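Local structure of putative lipoprotein YcdA (Bacillus subtilis subsp. subtilis str. 168, 4R4G) at residues K20-T25 with K134-T139; L64-T69 with K106-N111; D206-G211 with Q277-E282. The protein is of unknown function but is probably a membrane-attached lipoprotein that joins an N-terminal immunoglobulin-like domain to a C-terminal alpha+beta domain. One frame throughout, in Å; residues are numbered along the deposited sequence. Where two conformers were deposited one is given.

Interaction 1: residues K20-T25 with K134-T139; sequences KDVSYT and KKILAT
S23 and I136 bring strand 20-25 and helix 134-139 together, their CA atoms 5.4 Å apart, with the two segment axes 6.3 Å from each other at closest approach and inclined by 37°. One hydrogen bond crosses the contact. The backbone N of Y24 donates to OG1 of T139 over 3.0 Å, and the N-H points almost straight at the oxygen (177°). The first torsion of T139 (chi1 67°) sets OG1 between its own backbone N and carbonyl carbon, which brings the oxygen to the strand as acceptor while the hydroxyl donates back to I136 O; CG2 of the same threonine lies 3.7 Å from CB of S23.

Apolar contact continues from here toward the start of the helix. The Y24 side chain crosses that of I136 at about a right angle, with CE2 3.6 Å from the CG2 branch. L137 reaches the same ring carbon less closely, its CD2 4.3 Å from CE2 of Y24, while its CA lies at the ring edge. V22 adds CG1, 4.0 Å from CG2 of I136. At its far end Y24 bonds through OH to G105 N and G131 O. With an alanine here the ring and hydroxyl are gone, so I136 CG2 would probably lose its aromatic neighbour and both of those backbone groups their common partner.

Strand 16-25 pairs with strand 39-48, where V22 touches L41 and S23 touches K42. Helix 134-141, probably part of the kinked helical connection between the domains, thus rests against this strand of the immunoglobulin-like domain.

Interaction 2: residues L64-T69 with K106-N111; sequences LYQGDT and KQYELN
E109 O takes two donors from the facing strand: the backbone N-H of Y65, with N 2.9 Å from that oxygen and 164° at the hydrogen, and a weaker CA-H of L64, whose CA is 3.3 Å from it. The Y65 N-H lies in the carbonyl plane of E109. Y65 O repeats the pattern in the other direction, accepting E109 N and approached by CA of Y108 at 3.1 Å. Further along, G67 N donates to Q107 O at 3.0 Å.

These bonds fix the register: Y65 and E109 form a hydrogen-bonded antiparallel pair, flanked by the non-hydrogen-bonded pairs L64 with L110 and Q66 with Y108. Strands 62-66 and 107-112 are thereby the central neighbours of one four-stranded antiparallel sheet of the immunoglobulin-like domain. From Q66 the chain reverses through a type II' turn into strand 69-71, a two-residue beta-hairpin in which G67 takes the positive phi that glycine favours.

On the face carrying L64, Q66, Y108 and L110, Q66 runs alongside Y108, amide and ring planes 45° apart. Its CG stands anti to the backbone N (chi1 -178°) and the chain stays extended, taking OE1 to 3.6 Å from CE1 of Y108 and on to a hydrogen bond with D103 N. CG of Q66 also meets CB of K106 at 3.6 Å. L64 crosses L110 at about a right angle, their CD1 atoms 4.0 Å apart. The Y108 hydroxyl accepts K106 N and bonds D103 O, while F100 and V102 of strand 93-102 cover L64.

Interaction 3: residues D206-G211 with Q277-E282; sequences DNIVNG and QVYPEE
P280 is pressed against the backbone of N207, I208 and G211, and its ring can be followed atom by atom. CB lies 3.5 Å from N207 O and 4.2 Å from CA of G211. CG comes nearest of all to the other helix, 3.4 Å from that same N207 O, and is also 3.8 Å from I208 N. CD, the last ring carbon, turns to the isoleucine, 4.0 Å from CG1 of I208. N207 O, against which the ring carbons pack, accepts the helical hydrogen bond of G211 N. At G211 a side chain would point at P280, and a CB built there would collide with CB of the proline, so the lack of one probably allows the close approach.

I208 extends the contact to Y279. With CG1 anti to the carbonyl carbon (chi1 -84°), this branch of I208 lies 4.1 Å from CB of Y279 as well as near the proline. Y279 in turn packs on L248 and I252 of helix 248-260. A tetraethylene glycol, probably from the crystallisation liquor, lies beside I208.

No hydrogen bond crosses. The segment axes are 8.3 Å apart and only 7° from parallel. This is close parallel helix packing at a proline kink, where P280 N makes no bond to the preceding turn, within the helical part of the C-terminal alpha+beta domain.

Interactions 1 and 2 belong to the same half of the molecule, their centres 15 Å apart; Y24 OH and Y108 OH meet there in a weak hydrogen bond, and interaction 2 is nested inside the chain loop closed by interaction 1. They differ in role: 64-69 with 106-111 is strand pairing carried by backbone bonds and only partly buried, whereas 20-25 with 134-139 is a surface contact of strand and helix using one threonine hydroxyl and apolar side chains. Interaction 3, buried and without a hydrogen bond between its helices, sets a proline ring on backbone atoms and apolar side chains in the other domain, its centre about 48 Å from interaction 1 and 58 Å from interaction 2.

Interaction 1: residues K20-T25 with K134-T139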
ATOM      1  N   LYS A  20      -2.508  27.533   1.584  1.00 82.38           N
ATOM      2  CA  LYS A  20      -1.413  27.169   2.470  1.00 84.39           C
ATOM      3  C   LYS A  20      -0.624  25.954   1.965  1.00 89.16           C
ATOM      4  O   LYS A  20       0.597  25.954   2.118  1.00 92.93           O
ATOM      5  CB  LYS A  20      -1.915  26.957   3.909  1.00 87.47           C
ATOM      6  CG  LYS A  20      -2.558  28.213   4.500  1.00 96.49           C
ATOM      7  CD  LYS A  20      -2.399  28.298   6.021  1.00116.32           C
ATOM      8  CE  LYS A  20      -2.571  29.722   6.522  1.00129.39           C
ATOM      9  NZ  LYS A  20      -2.583  29.819   8.007  1.00138.48           N
ATOM     10  N   ASP A  21      -1.276  24.936   1.362  1.00 82.32           N
ATOM     11  CA  ASP A  21      -0.576  23.732   0.863  1.00 80.14           C
ATOM     12  C   ASP A  21      -1.344  23.038  -0.284  1.00 77.91           C
ATOM     13  O   ASP A  21      -2.566  23.172  -0.353  1.00 76.60           O
ATOM     14  CB  ASP A  21      -0.361  22.738   2.022  1.00 83.56           C
ATOM     15  CG  ASP A  21       0.579  21.596   1.695  1.00104.78           C
ATOM     16  OD1 ASP A  21       1.800  21.843   1.614  1.00109.52           O
ATOM     17  OD2 ASP A  21       0.088  20.457   1.491  1.00112.63           O
ATOM     18  N   VAL A  22      -0.631  22.307  -1.185  1.00 70.99           N
ATOM     19  CA  VAL A  22      -1.205  21.555  -2.316  1.00 67.22           C
ATOM     20  C   VAL A  22      -0.456  20.231  -2.458  1.00 74.66           C
ATOM     21  O   VAL A  22       0.751  20.218  -2.727  1.00 77.27           O
ATOM     22  CB  VAL A  22      -1.230  22.327  -3.669  1.00 69.17           C
ATOM     23  CG1 VAL A  22      -1.732  21.444  -4.803  1.00 66.34           C
ATOM     24  CG2 VAL A  22      -2.082  23.591  -3.588  1.00 69.23           C
ATOM     25  N   SER A  23      -1.172  19.116  -2.316  1.00 69.73           N
ATOM     26  CA  SER A  23      -0.562  17.805  -2.447  1.00 68.92           C
ATOM     27  C   SER A  23      -1.509  16.812  -3.075  1.00 71.30           C
ATOM     28  O   SER A  23      -2.723  17.018  -3.077  1.00 70.68           O
ATOM     29  CB  SER A  23      -0.120  17.292  -1.081  1.00 73.43           C
ATOM     30  OG  SER A  23      -1.225  17.099  -0.218  1.00 82.79           O
ATOM     31  N   TYR A  24      -0.943  15.738  -3.624  1.00 67.63           N
ATOM     32  CA  TYR A  24      -1.682  14.608  -4.173  1.00 65.22           C
ATOM     33  C   TYR A  24      -1.883  13.598  -3.066  1.00 68.26           C
ATOM     34  O   TYR A  24      -0.978  13.369  -2.233  1.00 68.97           O
ATOM     35  CB  TYR A  24      -0.937  13.957  -5.349  1.00 65.60           C
ATOM     36  CG  TYR A  24      -0.836  14.804  -6.593  1.00 67.69           C
ATOM     37  CD1 TYR A  24      -1.962  15.069  -7.373  1.00 68.27           C
ATOM     38  CD2 TYR A  24       0.397  15.260  -7.051  1.00 70.40           C
ATOM     39  CE1 TYR A  24      -1.867  15.807  -8.553  1.00 69.05           C
ATOM     40  CE2 TYR A  24       0.504  16.000  -8.230  1.00 72.12           C
ATOM     41  CZ  TYR A  24      -0.633  16.277  -8.975  1.00 75.29           C
ATOM     42  OH  TYR A  24      -0.541  16.998 -10.136  1.00 72.30           O
ATOM     43  N   THR A  25      -3.078  13.019  -3.022  1.00 62.37           N
ATOM     44  CA  THR A  25      -3.406  12.000  -2.033  1.00 61.95           C
ATOM     45  C   THR A  25      -4.115  10.850  -2.742  1.00 65.03           C
ATOM     46  O   THR A  25      -4.568  10.977  -3.893  1.00 61.82           O
ATOM     47  CB  THR A  25      -4.253  12.560  -0.855  1.00 69.37           C
ATOM     48  OG1 THR A  25      -5.513  13.064  -1.326  1.00 68.75           O
ATOM     49  CG2 THR A  25      -3.522  13.617  -0.017  1.00 65.91           C
ATOM     50  N   LYS A 134       7.269  20.377  -9.520  1.00100.31           N
ATOM     51  CA  LYS A 134       8.128  19.363  -8.893  1.00100.89           C
ATOM     52  C   LYS A 134       7.714  19.069  -7.445  1.00100.49           C
ATOM     53  O   LYS A 134       7.474  17.901  -7.127  1.00 97.61           O
ATOM     54  CB  LYS A 134       9.615  19.771  -8.967  1.00108.66           C
ATOM     55  CG  LYS A 134      10.212  19.757 -10.386  1.00126.80           C
ATOM     56  CD  LYS A 134      11.028  18.486 -10.686  1.00133.58           C
ATOM     57  CE  LYS A 134      11.833  18.584 -11.970  1.00142.94           C
ATOM     58  NZ  LYS A 134      12.953  19.567 -11.884  1.00150.90           N
ATOM     59  N   LYS A 135       7.569  20.122  -6.599  1.00 96.24           N
ATOM     60  CA  LYS A 135       7.157  20.007  -5.190  1.00 94.50           C
ATOM     61  C   LYS A 135       5.847  19.179  -5.061  1.00 95.25           C
ATOM     62  O   LYS A 135       5.824  18.139  -4.383  1.00 93.91           O
ATOM     63  CB  LYS A 135       6.973  21.397  -4.544  1.00 97.80           C
ATOM     64  CG  LYS A 135       8.092  22.425  -4.806  1.00116.50           C
ATOM     65  CD  LYS A 135       7.676  23.826  -4.313  1.00129.73           C
ATOM     66  CE  LYS A 135       8.769  24.879  -4.329  1.00144.82           C
ATOM     67  NZ  LYS A 135       8.282  26.203  -3.826  1.00150.97           N
ATOM     68  N   ILE A 136       4.785  19.617  -5.773  1.00 89.37           N
ATOM     69  CA  ILE A 136       3.457  18.988  -5.777  1.00 85.16           C
ATOM     70  C   ILE A 136       3.545  17.530  -6.257  1.00 87.27           C
ATOM     71  O   ILE A 136       2.874  16.680  -5.676  1.00 85.06           O
ATOM     72  CB  ILE A 136       2.417  19.809  -6.598  1.00 85.94           C
ATOM     73  CG1 ILE A 136       2.358  21.260  -6.082  1.00 87.53           C
ATOM     74  CG2 ILE A 136       1.024  19.154  -6.568  1.00 81.76           C
ATOM     75  CD1 ILE A 136       1.629  22.272  -6.975  1.00 92.93           C
ATOM     76  N   LEU A 137       4.369  17.252  -7.287  1.00 84.63           N
ATOM     77  CA  LEU A 137       4.555  15.910  -7.860  1.00 83.58           C
ATOM     78  C   LEU A 137       5.252  14.941  -6.882  1.00 88.01           C
ATOM     79  O   LEU A 137       5.035  13.725  -6.956  1.00 85.37           O
ATOM     80  CB  LEU A 137       5.374  15.994  -9.157  1.00 85.29           C
ATOM     81  CG  LEU A 137       4.634  16.346 -10.435  1.00 88.50           C
ATOM     82  CD1 LEU A 137       5.606  16.653 -11.518  1.00 91.03           C
ATOM     83  CD2 LEU A 137       3.766  15.196 -10.899  1.00 88.58           C
ATOM     84  N   ALA A 138       6.094  15.493  -5.979  1.00 87.23           N
ATOM     85  CA  ALA A 138       6.838  14.753  -4.957  1.00 88.01           C
ATOM     86  C   ALA A 138       5.888  13.976  -4.044  1.00 89.77           C
ATOM     87  O   ALA A 138       6.132  12.803  -3.725  1.00 88.69           O
ATOM     88  CB  ALA A 138       7.680  15.721  -4.127  1.00 91.37           C
ATOM     89  N   THR A 139       4.783  14.641  -3.667  1.00 84.43           N
ATOM     90  CA  THR A 139       3.749  14.134  -2.779  1.00 81.66           C
ATOM     91  C   THR A 139       3.110  12.869  -3.377  1.00 81.91           C
ATOM     92  O   THR A 139       2.832  11.942  -2.619  1.00 80.31           O
ATOM     93  CB  THR A 139       2.746  15.248  -2.464  1.00 88.36           C
ATOM     94  OG1 THR A 139       2.026  15.590  -3.645  1.00 92.11           O
ATOM     95  CG2 THR A 139       3.419  16.509  -1.899  1.00 85.72           C
TER

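Interaction 2: residues L64-T69 with K106-N111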
ATOM      1  N   LEU A  64     -13.044  23.138  -8.417  1.00 55.69           N
ATOM      2  CA  LEU A  64     -11.782  22.972  -9.105  1.00 55.75           C
ATOM      3  C   LEU A  64     -12.022  22.594 -10.532  1.00 60.74           C
ATOM      4  O   LEU A  64     -12.874  21.752 -10.816  1.00 61.36           O
ATOM      5  CB  LEU A  64     -10.897  21.904  -8.429  1.00 55.67           C
ATOM      6  CG  LEU A  64      -9.434  21.909  -8.847  1.00 59.49           C
ATOM      7  CD1 LEU A  64      -8.604  22.706  -7.888  1.00 60.68           C
ATOM      8  CD2 LEU A  64      -8.916  20.561  -8.897  1.00 60.43           C
ATOM      9  N   TYR A  65     -11.235  23.175 -11.425  1.00 57.42           N
ATOM     10  CA  TYR A  65     -11.231  22.854 -12.836  1.00 56.42           C
ATOM     11  C   TYR A  65      -9.905  22.247 -13.172  1.00 62.27           C
ATOM     12  O   TYR A  65      -8.877  22.702 -12.677  1.00 62.05           O
ATOM     13  CB  TYR A  65     -11.502  24.090 -13.706  1.00 57.32           C
ATOM     14  CG  TYR A  65     -12.957  24.519 -13.697  1.00 59.73           C
ATOM     15  CD1 TYR A  65     -13.479  25.273 -12.648  1.00 61.58           C
ATOM     16  CD2 TYR A  65     -13.808  24.187 -14.744  1.00 61.34           C
ATOM     17  CE1 TYR A  65     -14.819  25.664 -12.633  1.00 63.65           C
ATOM     18  CE2 TYR A  65     -15.163  24.515 -14.708  1.00 62.33           C
ATOM     19  CZ  TYR A  65     -15.662  25.268 -13.660  1.00 73.11           C
ATOM     20  OH  TYR A  65     -16.984  25.660 -13.678  1.00 78.87           O
ATOM     21  N   GLN A  66      -9.930  21.182 -13.977  1.00 59.76           N
ATOM     22  CA  GLN A  66      -8.764  20.537 -14.556  1.00 60.63           C
ATOM     23  C   GLN A  66      -8.879  20.821 -16.012  1.00 66.79           C
ATOM     24  O   GLN A  66      -9.873  20.421 -16.635  1.00 68.52           O
ATOM     25  CB  GLN A  66      -8.760  19.055 -14.248  1.00 62.04           C
ATOM     26  CG  GLN A  66      -7.556  18.348 -14.768  1.00 64.14           C
ATOM     27  CD  GLN A  66      -7.755  16.895 -14.583  1.00 70.29           C
ATOM     28  OE1 GLN A  66      -7.400  16.332 -13.550  1.00 67.11           O
ATOM     29  NE2 GLN A  66      -8.386  16.278 -15.563  1.00 61.51           N
ATOM     30  N   GLY A  67      -7.958  21.621 -16.527  1.00 62.80           N
ATOM     31  CA  GLY A  67      -8.058  22.124 -17.886  1.00 63.36           C
ATOM     32  C   GLY A  67      -9.242  23.064 -17.875  1.00 67.49           C
ATOM     33  O   GLY A  67      -9.300  23.980 -17.031  1.00 66.48           O
ATOM     34  N   ASP A  68     -10.238  22.766 -18.736  1.00 64.22           N
ATOM     35  CA  ASP A  68     -11.493  23.524 -18.806  1.00 62.89           C
ATOM     36  C   ASP A  68     -12.653  22.732 -18.184  1.00 67.60           C
ATOM     37  O   ASP A  68     -13.770  23.203 -18.200  1.00 69.48           O
ATOM     38  CB  ASP A  68     -11.834  23.903 -20.263  1.00 65.62           C
ATOM     39  CG  ASP A  68     -10.919  24.929 -20.901  1.00 78.71           C
ATOM     40  OD1 ASP A  68     -10.243  25.669 -20.155  1.00 79.75           O
ATOM     41  OD2 ASP A  68     -10.916  25.028 -22.146  1.00 85.26           O
ATOM     42  N   THR A  69     -12.396  21.546 -17.643  1.00 64.80           N
ATOM     43  CA  THR A  69     -13.408  20.643 -17.077  1.00 63.86           C
ATOM     44  C   THR A  69     -13.507  20.766 -15.562  1.00 65.29           C
ATOM     45  O   THR A  69     -12.497  20.660 -14.862  1.00 64.22           O
ATOM     46  CB  THR A  69     -13.059  19.170 -17.452  1.00 70.69           C
ATOM     47  OG1 THR A  69     -12.862  19.058 -18.867  1.00 74.60           O
ATOM     48  CG2 THR A  69     -14.107  18.161 -16.980  1.00 65.85           C
ATOM     49  N   LYS A 106      -1.925  17.828 -14.013  1.00 67.05           N
ATOM     50  CA  LYS A 106      -2.616  18.688 -14.966  1.00 65.99           C
ATOM     51  C   LYS A 106      -2.603  20.152 -14.487  1.00 66.49           C
ATOM     52  O   LYS A 106      -1.929  20.480 -13.496  1.00 64.54           O
ATOM     53  CB  LYS A 106      -4.041  18.185 -15.246  1.00 66.54           C
ATOM     54  CG  LYS A 106      -4.125  16.775 -15.863  1.00 78.62           C
ATOM     55  CD  LYS A 106      -3.402  16.571 -17.214  1.00 83.91           C
ATOM     56  CE  LYS A 106      -3.581  15.171 -17.783  1.00 92.94           C
ATOM     57  NZ  LYS A 106      -2.741  14.934 -19.003  1.00108.66           N
ATOM     58  N   GLN A 107      -3.281  21.035 -15.233  1.00 61.81           N
ATOM     59  CA  GLN A 107      -3.359  22.451 -14.883  1.00 61.41           C
ATOM     60  C   GLN A 107      -4.687  22.712 -14.202  1.00 64.62           C
ATOM     61  O   GLN A 107      -5.742  22.601 -14.827  1.00 64.16           O
ATOM     62  CB  GLN A 107      -3.139  23.348 -16.107  1.00 64.07           C
ATOM     63  CG  GLN A 107      -1.735  23.215 -16.711  1.00 68.27           C
ATOM     64  CD  GLN A 107      -0.627  23.306 -15.678  1.00 87.53           C
ATOM     65  OE1 GLN A 107      -0.517  24.289 -14.931  1.00 84.55           O
ATOM     66  NE2 GLN A 107       0.201  22.263 -15.593  1.00 77.75           N
ATOM     67  N   TYR A 108      -4.640  22.965 -12.892  1.00 60.98           N
ATOM     68  CA  TYR A 108      -5.852  23.176 -12.114  1.00 59.41           C
ATOM     69  C   TYR A 108      -6.112  24.655 -11.883  1.00 64.04           C
ATOM     70  O   TYR A 108      -5.235  25.503 -12.081  1.00 65.81           O
ATOM     71  CB  TYR A 108      -5.824  22.393 -10.778  1.00 59.94           C
ATOM     72  CG  TYR A 108      -5.256  20.992 -10.929  1.00 61.80           C
ATOM     73  CD1 TYR A 108      -5.929  20.018 -11.671  1.00 63.30           C
ATOM     74  CD2 TYR A 108      -4.025  20.652 -10.371  1.00 62.64           C
ATOM     75  CE1 TYR A 108      -5.384  18.747 -11.860  1.00 64.62           C
ATOM     76  CE2 TYR A 108      -3.484  19.374 -10.533  1.00 63.20           C
ATOM     77  CZ  TYR A 108      -4.167  18.427 -11.280  1.00 69.38           C
ATOM     78  OH  TYR A 108      -3.628  17.179 -11.458  1.00 70.88           O
ATOM     79  N   GLU A 109      -7.372  24.953 -11.571  1.00 58.19           N
ATOM     80  CA  GLU A 109      -7.866  26.261 -11.261  1.00 56.38           C
ATOM     81  C   GLU A 109      -8.846  26.109 -10.131  1.00 59.21           C
ATOM     82  O   GLU A 109      -9.831  25.391 -10.268  1.00 58.31           O
ATOM     83  CB  GLU A 109      -8.478  26.937 -12.478  1.00 58.03           C
ATOM     84  CG  GLU A 109      -8.989  28.336 -12.168  1.00 73.84           C
ATOM     85  CD  GLU A 109      -9.373  29.207 -13.346  1.00 95.21           C
ATOM     86  OE1 GLU A 109      -8.458  29.744 -14.016  1.00 86.74           O
ATOM     87  OE2 GLU A 109     -10.593  29.422 -13.541  1.00 89.82           O
ATOM     88  N   LEU A 110      -8.527  26.724  -8.980  1.00 55.82           N
ATOM     89  CA  LEU A 110      -9.372  26.730  -7.804  1.00 54.96           C
ATOM     90  C   LEU A 110     -10.112  28.042  -7.774  1.00 60.86           C
ATOM     91  O   LEU A 110      -9.470  29.090  -7.859  1.00 63.38           O
ATOM     92  CB  LEU A 110      -8.537  26.531  -6.525  1.00 55.48           C
ATOM     93  CG  LEU A 110      -9.302  26.484  -5.196  1.00 59.21           C
ATOM     94  CD1 LEU A 110      -9.949  25.151  -4.994  1.00 57.49           C
ATOM     95  CD2 LEU A 110      -8.377  26.743  -4.035  1.00 62.68           C
ATOM     96  N   ASN A 111     -11.461  27.989  -7.689  1.00 55.42           N
ATOM     97  CA  ASN A 111     -12.290  29.200  -7.607  0.50 54.55           C
ATOM     98  C   ASN A 111     -13.013  29.210  -6.287  1.00 58.98           C
ATOM     99  O   ASN A 111     -13.459  28.166  -5.820  1.00 58.51           O
ATOM    100  CB  ASN A 111     -13.293  29.351  -8.773  0.50 51.65           C
ATOM    101  CG  ASN A 111     -14.093  30.667  -8.746  0.50 64.72           C
ATOM    102  OD1 ASN A 111     -13.562  31.765  -8.997  0.50 53.67           O
ATOM    103  ND2 ASN A 111     -15.384  30.597  -8.408  0.50 49.68           N
TER

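Interaction 3: residues D206-G211 with Q277-E282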
ATOM      1  N   ASP A 206      16.046 -27.040   6.842  1.00 76.10           N
ATOM      2  CA  ASP A 206      16.579 -25.738   6.422  1.00 74.92           C
ATOM      3  C   ASP A 206      16.703 -25.706   4.907  1.00 74.24           C
ATOM      4  O   ASP A 206      16.478 -24.661   4.301  1.00 72.18           O
ATOM      5  CB  ASP A 206      17.934 -25.420   7.078  1.00 79.04           C
ATOM      6  CG  ASP A 206      17.885 -24.970   8.529  1.00 98.65           C
ATOM      7  OD1 ASP A 206      16.765 -24.830   9.076  1.00 99.36           O
ATOM      8  OD2 ASP A 206      18.964 -24.751   9.116  1.00112.16           O
ATOM      9  N   ASN A 207      17.027 -26.860   4.294  1.00 69.95           N
ATOM     10  CA  ASN A 207      17.139 -26.972   2.844  1.00 69.63           C
ATOM     11  C   ASN A 207      15.769 -26.806   2.193  1.00 71.64           C
ATOM     12  O   ASN A 207      15.695 -26.255   1.092  1.00 71.06           O
ATOM     13  CB  ASN A 207      17.791 -28.288   2.430  1.00 72.21           C
ATOM     14  CG  ASN A 207      19.301 -28.240   2.392  1.00103.34           C
ATOM     15  OD1 ASN A 207      19.945 -27.245   2.763  1.00 98.47           O
ATOM     16  ND2 ASN A 207      19.903 -29.332   1.942  1.00 98.71           N
ATOM     17  N   ILE A 208      14.694 -27.231   2.899  1.00 67.02           N
ATOM     18  CA  ILE A 208      13.304 -27.103   2.459  1.00 66.11           C
ATOM     19  C   ILE A 208      12.938 -25.598   2.398  1.00 69.54           C
ATOM     20  O   ILE A 208      12.455 -25.129   1.368  1.00 69.91           O
ATOM     21  CB  ILE A 208      12.345 -27.951   3.364  1.00 69.24           C
ATOM     22  CG1 ILE A 208      12.318 -29.421   2.878  1.00 69.98           C
ATOM     23  CG2 ILE A 208      10.912 -27.363   3.413  1.00 69.97           C
ATOM     24  CD1 ILE A 208      11.715 -30.434   3.826  1.00 71.63           C
ATOM     25  N   VAL A 209      13.214 -24.853   3.468  1.00 65.79           N
ATOM     26  CA  VAL A 209      12.948 -23.418   3.569  1.00 65.44           C
ATOM     27  C   VAL A 209      13.725 -22.663   2.506  1.00 68.76           C
ATOM     28  O   VAL A 209      13.129 -21.889   1.755  1.00 68.55           O
ATOM     29  CB  VAL A 209      13.295 -22.898   4.974  1.00 70.70           C
ATOM     30  CG1 VAL A 209      13.079 -21.396   5.078  1.00 70.54           C
ATOM     31  CG2 VAL A 209      12.487 -23.634   6.030  1.00 71.36           C
ATOM     32  N   ASN A 210      15.042 -22.921   2.415  1.00 64.43           N
ATOM     33  CA  ASN A 210      15.909 -22.258   1.452  1.00 64.48           C
ATOM     34  C   ASN A 210      15.530 -22.602  -0.001  1.00 67.97           C
ATOM     35  O   ASN A 210      15.616 -21.728  -0.870  1.00 68.32           O
ATOM     36  CB  ASN A 210      17.366 -22.563   1.744  1.00 67.73           C
ATOM     37  CG  ASN A 210      17.850 -21.994   3.066  1.00103.31           C
ATOM     38  OD1 ASN A 210      17.300 -21.014   3.613  1.00 97.94           O
ATOM     39  ND2 ASN A 210      18.900 -22.601   3.610  1.00 99.58           N
ATOM     40  N   GLY A 211      15.052 -23.825  -0.230  1.00 63.20           N
ATOM     41  CA  GLY A 211      14.582 -24.272  -1.538  1.00 62.78           C
ATOM     42  C   GLY A 211      13.277 -23.611  -1.942  1.00 65.26           C
ATOM     43  O   GLY A 211      13.172 -23.098  -3.059  1.00 66.02           O
ATOM     44  N   GLN A 277      14.580 -34.598   1.347  1.00 76.54           N
ATOM     45  CA  GLN A 277      15.766 -34.214   0.592  1.00 76.52           C
ATOM     46  C   GLN A 277      15.411 -33.789  -0.840  1.00 82.55           C
ATOM     47  O   GLN A 277      15.981 -32.810  -1.328  1.00 81.55           O
ATOM     48  CB  GLN A 277      16.784 -35.361   0.542  1.00 78.80           C
ATOM     49  CG  GLN A 277      17.577 -35.584   1.821  1.00 99.32           C
ATOM     50  CD  GLN A 277      18.333 -36.900   1.810  1.00124.50           C
ATOM     51  OE1 GLN A 277      18.832 -37.372   0.768  1.00120.94           O
ATOM     52  NE2 GLN A 277      18.444 -37.520   2.984  1.00116.23           N
ATOM     53  N   VAL A 278      14.530 -34.554  -1.537  1.00 81.24           N
ATOM     54  CA  VAL A 278      14.148 -34.241  -2.918  1.00 82.39           C
ATOM     55  C   VAL A 278      13.201 -33.039  -2.976  1.00 83.83           C
ATOM     56  O   VAL A 278      13.229 -32.327  -3.983  1.00 83.73           O
ATOM     57  CB  VAL A 278      13.559 -35.430  -3.720  1.00 89.44           C
ATOM     58  CG1 VAL A 278      14.631 -36.455  -4.061  1.00 90.75           C
ATOM     59  CG2 VAL A 278      12.377 -36.081  -3.008  1.00 89.63           C
ATOM     60  N   TYR A 279      12.371 -32.823  -1.909  1.00 78.63           N
ATOM     61  CA  TYR A 279      11.374 -31.743  -1.783  1.00 77.16           C
ATOM     62  C   TYR A 279      11.932 -30.397  -2.319  1.00 78.88           C
ATOM     63  O   TYR A 279      11.332 -29.863  -3.257  1.00 78.12           O
ATOM     64  CB  TYR A 279      10.861 -31.588  -0.328  1.00 77.85           C
ATOM     65  CG  TYR A 279       9.659 -30.671  -0.191  1.00 80.86           C
ATOM     66  CD1 TYR A 279       9.764 -29.303  -0.437  1.00 82.06           C
ATOM     67  CD2 TYR A 279       8.425 -31.164   0.210  1.00 83.17           C
ATOM     68  CE1 TYR A 279       8.653 -28.460  -0.343  1.00 82.69           C
ATOM     69  CE2 TYR A 279       7.305 -30.331   0.301  1.00 84.24           C
ATOM     70  CZ  TYR A 279       7.429 -28.975   0.049  1.00 88.81           C
ATOM     71  OH  TYR A 279       6.330 -28.153   0.148  1.00 89.54           O
ATOM     72  N   PRO A 280      13.080 -29.865  -1.800  1.00 74.33           N
ATOM     73  CA  PRO A 280      13.609 -28.597  -2.337  1.00 73.83           C
ATOM     74  C   PRO A 280      13.875 -28.602  -3.846  1.00 78.95           C
ATOM     75  O   PRO A 280      13.532 -27.649  -4.549  1.00 78.83           O
ATOM     76  CB  PRO A 280      14.942 -28.428  -1.588  1.00 75.62           C
ATOM     77  CG  PRO A 280      14.805 -29.227  -0.356  1.00 78.91           C
ATOM     78  CD  PRO A 280      13.927 -30.368  -0.691  1.00 74.98           C
ATOM     79  N   GLU A 281      14.476 -29.679  -4.339  1.00 76.40           N
ATOM     80  CA  GLU A 281      14.898 -29.794  -5.728  1.00 77.67           C
ATOM     81  C   GLU A 281      13.702 -29.927  -6.660  1.00 79.03           C
ATOM     82  O   GLU A 281      13.740 -29.378  -7.768  1.00 80.04           O
ATOM     83  CB  GLU A 281      15.912 -30.945  -5.883  1.00 80.99           C
ATOM     84  CG  GLU A 281      17.125 -30.863  -4.932  1.00 96.65           C
ATOM     85  CD  GLU A 281      17.719 -29.498  -4.569  1.00126.73           C
ATOM     86  OE1 GLU A 281      18.138 -28.755  -5.488  1.00130.76           O
ATOM     87  OE2 GLU A 281      17.778 -29.178  -3.357  1.00117.19           O
ATOM     88  N   GLU A 282      12.614 -30.548  -6.176  1.00 72.20           N
ATOM     89  CA  GLU A 282      11.380 -30.709  -6.942  1.00 71.67           C
ATOM     90  C   GLU A 282      10.537 -29.437  -6.904  1.00 72.42           C
ATOM     91  O   GLU A 282       9.935 -29.094  -7.921  1.00 73.26           O
ATOM     92  CB  GLU A 282      10.571 -31.916  -6.452  1.00 73.09           C
ATOM     93  CG  GLU A 282      11.172 -33.251  -6.839  1.00 76.51           C
ATOM     94  CD  GLU A 282      11.472 -33.475  -8.313  1.00 91.87           C
ATOM     95  OE1 GLU A 282      10.590 -33.228  -9.171  1.00 82.66           O
ATOM     96  OE2 GLU A 282      12.595 -33.951  -8.598  1.00 87.23           O
TER